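Local coordinates for protein amidohydrolase (PDB 3NUR) that is a putative amidohydrolase that probably hydrolyses carbon-nitrogen bonds of a still unidentified substrate at a metal-binding site in a TIM barrel, at residues L294-K303 and K324-L334. Numbering follows the deposited sequence.
Sequences LTKPQFDLVK and KLGVFLDELGL
Phe328 lies flat between two leucines, one from each segment. Leu294 CB sits over the centre of one ring face, a CH-pi contact of 3.7 Å to the centroid of the Phe328 ring, while Leu332 CD1 reaches the opposite face nearer its rim. Phe328 CE1 and CZ lie against the Leu294-Thr295 peptide, CE1 3.4 Å from Leu294 C; the backbone N of Lys296 lies at the ring edge, near its plane. Leu294 CD1 reaches the backbone of Leu325, 3.6 Å from Leu325 N.

Leu332 CD1 serves a second ring as well: it stands 3.8 Å from the centroid of Phe299, only 8° off the ring normal. Phe299 turns its ring out of the helix toward the loop because CG is anti to the backbone N (chi1 171°). Phe299 CZ meets Leu334 CD2 at 3.6 Å. The other branch of Leu332, CD2, rests against Lys296 CG, the two side chains running antiparallel alongside one another.

Polar links line the margins. Lys296 bends at its last torsion (chi4 -67°) and pairs with Asp300 OD2 on its own helix, and Lys324 NZ grips Glu331 OE2 at 2.8 Å; each carboxylate uses its syn lone pair. One water joins Lys324 NZ to Leu294 O, and another links NZ of the extended Lys303 to Leu332 O. Farther out, Ile342 of helix 336-351 touches Phe299, Leu329 and Leu334, and Trp254 packs on Phe299.

The leucine-phenylalanine layers thus fasten helix 296-306, which follows strand 286-288, to the short helix 325-328 and the loop that leads from it into helix 336-351, at the periphery of the TIM barrel that characterises the amidohydrolase family.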
loop_
_atom_site.group_PDB
_atom_site.type_symbol
_atom_site.label_atom_id
_atom_site.label_comp_id
_atom_site.label_asym_id
_atom_site.label_seq_id
_atom_site.Cartn_x
_atom_site.Cartn_y
_atom_site.Cartn_z
ATOM N N LEU A 294 15.230 4.369 1.589
ATOM C CA LEU A 294 16.000 4.872 0.460
ATOM C C LEU A 294 17.369 4.246 0.374
ATOM O O LEU A 294 18.387 4.869 0.678
ATOM C CB LEU A 294 16.004 6.414 0.470
ATOM C CG LEU A 294 14.611 7.095 0.579
ATOM C CD1 LEU A 294 14.745 8.604 0.526
ATOM C CD2 LEU A 294 13.634 6.587 -0.485
ATOM N N THR A 295 17.372 2.967 -0.025
ATOM C CA THR A 295 18.582 2.159 -0.059
ATOM C C THR A 295 18.797 1.611 -1.464
ATOM O O THR A 295 17.870 1.059 -2.058
ATOM C CB THR A 295 18.506 1.092 1.043
ATOM O OG1 THR A 295 17.314 0.317 0.850
ATOM C CG2 THR A 295 18.506 1.712 2.470
ATOM N N LYS A 296 19.990 1.854 -2.021
ATOM C CA LYS A 296 20.323 1.447 -3.392
ATOM C C LYS A 296 20.271 -0.074 -3.693
ATOM O O LYS A 296 19.758 -0.436 -4.757
ATOM C CB LYS A 296 21.670 2.064 -3.827
ATOM C CG LYS A 296 21.972 1.900 -5.306
ATOM C CD LYS A 296 23.247 2.631 -5.747
ATOM C CE LYS A 296 23.569 2.418 -7.218
ATOM N NZ LYS A 296 23.952 0.998 -7.521
ATOM N N PRO A 297 20.831 -0.985 -2.861
ATOM C CA PRO A 297 20.821 -2.412 -3.257
ATOM C C PRO A 297 19.440 -3.001 -3.560
ATOM O O PRO A 297 19.293 -3.756 -4.521
ATOM C CB PRO A 297 21.541 -3.109 -2.095
ATOM C CG PRO A 297 22.385 -2.004 -1.455
ATOM C CD PRO A 297 21.523 -0.791 -1.565
ATOM N N GLN A 298 18.418 -2.600 -2.794
ATOM C CA GLN A 298 17.034 -3.056 -2.973
ATOM C C GLN A 298 16.456 -2.421 -4.234
ATOM O O GLN A 298 15.793 -3.110 -5.004
ATOM C CB GLN A 298 16.175 -2.721 -1.740
ATOM C CG GLN A 298 16.500 -3.595 -0.511
ATOM C CD GLN A 298 17.784 -3.216 0.193
ATOM O OE1 GLN A 298 18.291 -2.090 0.060
ATOM N NE2 GLN A 298 18.411 -4.185 0.862
ATOM N N PHE A 299 16.759 -1.128 -4.483
ATOM C CA PHE A 299 16.305 -0.472 -5.725
ATOM C C PHE A 299 16.847 -1.239 -6.933
ATOM O O PHE A 299 16.080 -1.567 -7.841
ATOM C CB PHE A 299 16.760 1.005 -5.809
ATOM C CG PHE A 299 16.476 1.569 -7.181
ATOM C CD1 PHE A 299 15.195 1.993 -7.526
ATOM C CD2 PHE A 299 17.473 1.600 -8.159
ATOM C CE1 PHE A 299 14.913 2.420 -8.828
ATOM C CE2 PHE A 299 17.190 2.028 -9.456
ATOM C CZ PHE A 299 15.916 2.450 -9.776
ATOM N N ASP A 300 18.166 -1.540 -6.935
ATOM C CA ASP A 300 18.782 -2.273 -8.055
ATOM C C ASP A 300 18.127 -3.630 -8.292
ATOM O O ASP A 300 17.884 -3.983 -9.445
ATOM C CB ASP A 300 20.292 -2.440 -7.847
ATOM C CG ASP A 300 21.078 -1.138 -7.847
ATOM O OD1 ASP A 300 20.533 -0.109 -8.314
ATOM O OD2 ASP A 300 22.211 -1.132 -7.334
ATOM N N LEU A 301 17.822 -4.372 -7.209
ATOM C CA LEU A 301 17.161 -5.678 -7.345
ATOM C C LEU A 301 15.778 -5.532 -7.988
ATOM O O LEU A 301 15.440 -6.262 -8.924
ATOM C CB LEU A 301 17.031 -6.335 -5.958
ATOM C CG LEU A 301 16.249 -7.672 -5.916
ATOM C CD1 LEU A 301 17.100 -8.812 -6.441
ATOM C CD2 LEU A 301 15.800 -7.985 -4.496
ATOM N N VAL A 302 14.988 -4.574 -7.490
ATOM C CA VAL A 302 13.618 -4.329 -7.949
ATOM C C VAL A 302 13.642 -3.889 -9.414
ATOM O O VAL A 302 12.868 -4.414 -10.213
ATOM C CB VAL A 302 12.901 -3.321 -6.997
ATOM C CG1 VAL A 302 11.618 -2.754 -7.615
ATOM C CG2 VAL A 302 12.614 -3.964 -5.632
ATOM N N LYS A 303 14.567 -2.987 -9.785
ATOM C CA LYS A 303 14.674 -2.565 -11.191
ATOM C C LYS A 303 14.952 -3.766 -12.121
ATOM O O LYS A 303 14.371 -3.840 -13.203
ATOM C CB LYS A 303 15.770 -1.494 -11.347
ATOM C CG LYS A 303 15.805 -0.825 -12.721
ATOM C CD LYS A 303 17.092 -0.030 -12.899
ATOM C CE LYS A 303 17.278 0.497 -14.303
ATOM N NZ LYS A 303 18.578 1.210 -14.459
ATOM N N LYS A 324 16.516 12.627 2.608
ATOM C CA LYS A 324 17.074 12.499 1.248
ATOM C C LYS A 324 16.019 12.161 0.176
ATOM O O LYS A 324 16.376 11.884 -0.978
ATOM C CB LYS A 324 18.196 11.446 1.234
ATOM C CG LYS A 324 19.499 11.942 1.873
ATOM C CD LYS A 324 20.561 10.842 1.914
ATOM C CE LYS A 324 21.260 10.622 0.585
ATOM N NZ LYS A 324 21.727 9.217 0.435
ATOM N N LEU A 325 14.711 12.231 0.534
ATOM C CA LEU A 325 13.658 11.935 -0.437
ATOM C C LEU A 325 13.818 12.693 -1.768
ATOM O O LEU A 325 13.772 12.078 -2.837
ATOM C CB LEU A 325 12.265 12.164 0.173
ATOM C CG LEU A 325 11.124 11.601 -0.670
ATOM C CD1 LEU A 325 11.053 10.053 -0.551
ATOM C CD2 LEU A 325 9.831 12.193 -0.262
ATOM N N GLY A 326 14.088 13.990 -1.688
ATOM C CA GLY A 326 14.218 14.841 -2.865
ATOM C C GLY A 326 15.470 14.681 -3.701
ATOM O O GLY A 326 15.527 15.226 -4.808
ATOM N N VAL A 327 16.494 13.946 -3.188
ATOM C CA VAL A 327 17.747 13.752 -3.924
ATOM C C VAL A 327 18.083 12.279 -4.217
ATOM O O VAL A 327 18.963 12.015 -5.029
ATOM C CB VAL A 327 18.949 14.511 -3.269
ATOM C CG1 VAL A 327 18.685 16.021 -3.201
ATOM C CG2 VAL A 327 19.285 13.950 -1.892
ATOM N N PHE A 328 17.388 11.328 -3.569
ATOM C CA PHE A 328 17.671 9.896 -3.712
ATOM C C PHE A 328 17.673 9.419 -5.151
ATOM O O PHE A 328 18.567 8.670 -5.539
ATOM C CB PHE A 328 16.724 9.049 -2.855
ATOM C CG PHE A 328 16.878 7.547 -2.994
ATOM C CD1 PHE A 328 18.032 6.905 -2.558
ATOM C CD2 PHE A 328 15.848 6.771 -3.522
ATOM C CE1 PHE A 328 18.170 5.515 -2.691
ATOM C CE2 PHE A 328 15.966 5.374 -3.602
ATOM C CZ PHE A 328 17.129 4.757 -3.184
ATOM N N LEU A 329 16.697 9.865 -5.945
ATOM C CA LEU A 329 16.617 9.430 -7.350
ATOM C C LEU A 329 17.785 9.909 -8.219
ATOM O O LEU A 329 17.991 9.377 -9.311
ATOM C CB LEU A 329 15.246 9.759 -7.971
ATOM C CG LEU A 329 14.028 9.167 -7.243
ATOM C CD1 LEU A 329 12.735 9.683 -7.849
ATOM C CD2 LEU A 329 14.044 7.635 -7.247
ATOM N N ASP A 330 18.580 10.863 -7.708
ATOM C CA ASP A 330 19.770 11.367 -8.407
ATOM C C ASP A 330 21.035 10.529 -8.101
ATOM O O ASP A 330 22.088 10.777 -8.699
ATOM C CB ASP A 330 20.010 12.831 -8.006
ATOM C CG ASP A 330 18.909 13.759 -8.473
ATOM O OD1 ASP A 330 18.359 13.520 -9.572
ATOM O OD2 ASP A 330 18.601 14.720 -7.746
ATOM N N GLU A 331 20.943 9.566 -7.157
ATOM C CA GLU A 331 22.101 8.777 -6.699
ATOM C C GLU A 331 22.071 7.331 -7.180
ATOM O O GLU A 331 22.792 6.485 -6.641
ATOM C CB GLU A 331 22.158 8.792 -5.155
ATOM C CG GLU A 331 22.016 10.172 -4.532
ATOM C CD GLU A 331 22.193 10.229 -3.026
ATOM O OE1 GLU A 331 22.564 11.312 -2.520
ATOM O OE2 GLU A 331 21.968 9.196 -2.352
ATOM N N LEU A 332 21.231 7.033 -8.163
ATOM C CA LEU A 332 21.039 5.651 -8.597
ATOM C C LEU A 332 21.545 5.320 -9.997
ATOM O O LEU A 332 21.298 4.209 -10.486
ATOM C CB LEU A 332 19.558 5.273 -8.454
ATOM C CG LEU A 332 18.906 5.447 -7.063
ATOM C CD1 LEU A 332 17.408 5.336 -7.174
ATOM C CD2 LEU A 332 19.425 4.406 -6.054
ATOM N N GLY A 333 22.229 6.274 -10.628
ATOM C CA GLY A 333 22.732 6.125 -11.994
ATOM C C GLY A 333 21.640 5.992 -13.043
ATOM O O GLY A 333 21.820 5.296 -14.041
ATOM N N LEU A 334 20.492 6.655 -12.827
ATOM C CA LEU A 334 19.348 6.572 -13.724
ATOM C C LEU A 334 19.399 7.623 -14.838
ATOM O O LEU A 334 19.937 8.716 -14.639
ATOM C CB LEU A 334 18.044 6.794 -12.926
ATOM C CG LEU A 334 17.702 5.790 -11.807
ATOM C CD1 LEU A 334 16.547 6.330 -10.961
ATOM C CD2 LEU A 334 17.369 4.424 -12.386
HETATM O O HOH W 1 19.324 7.845 0.862
HETATM O O HOH W 2 19.838 3.372 -15.849
HETATM O O HOH W 3 20.350 2.275 -12.432
#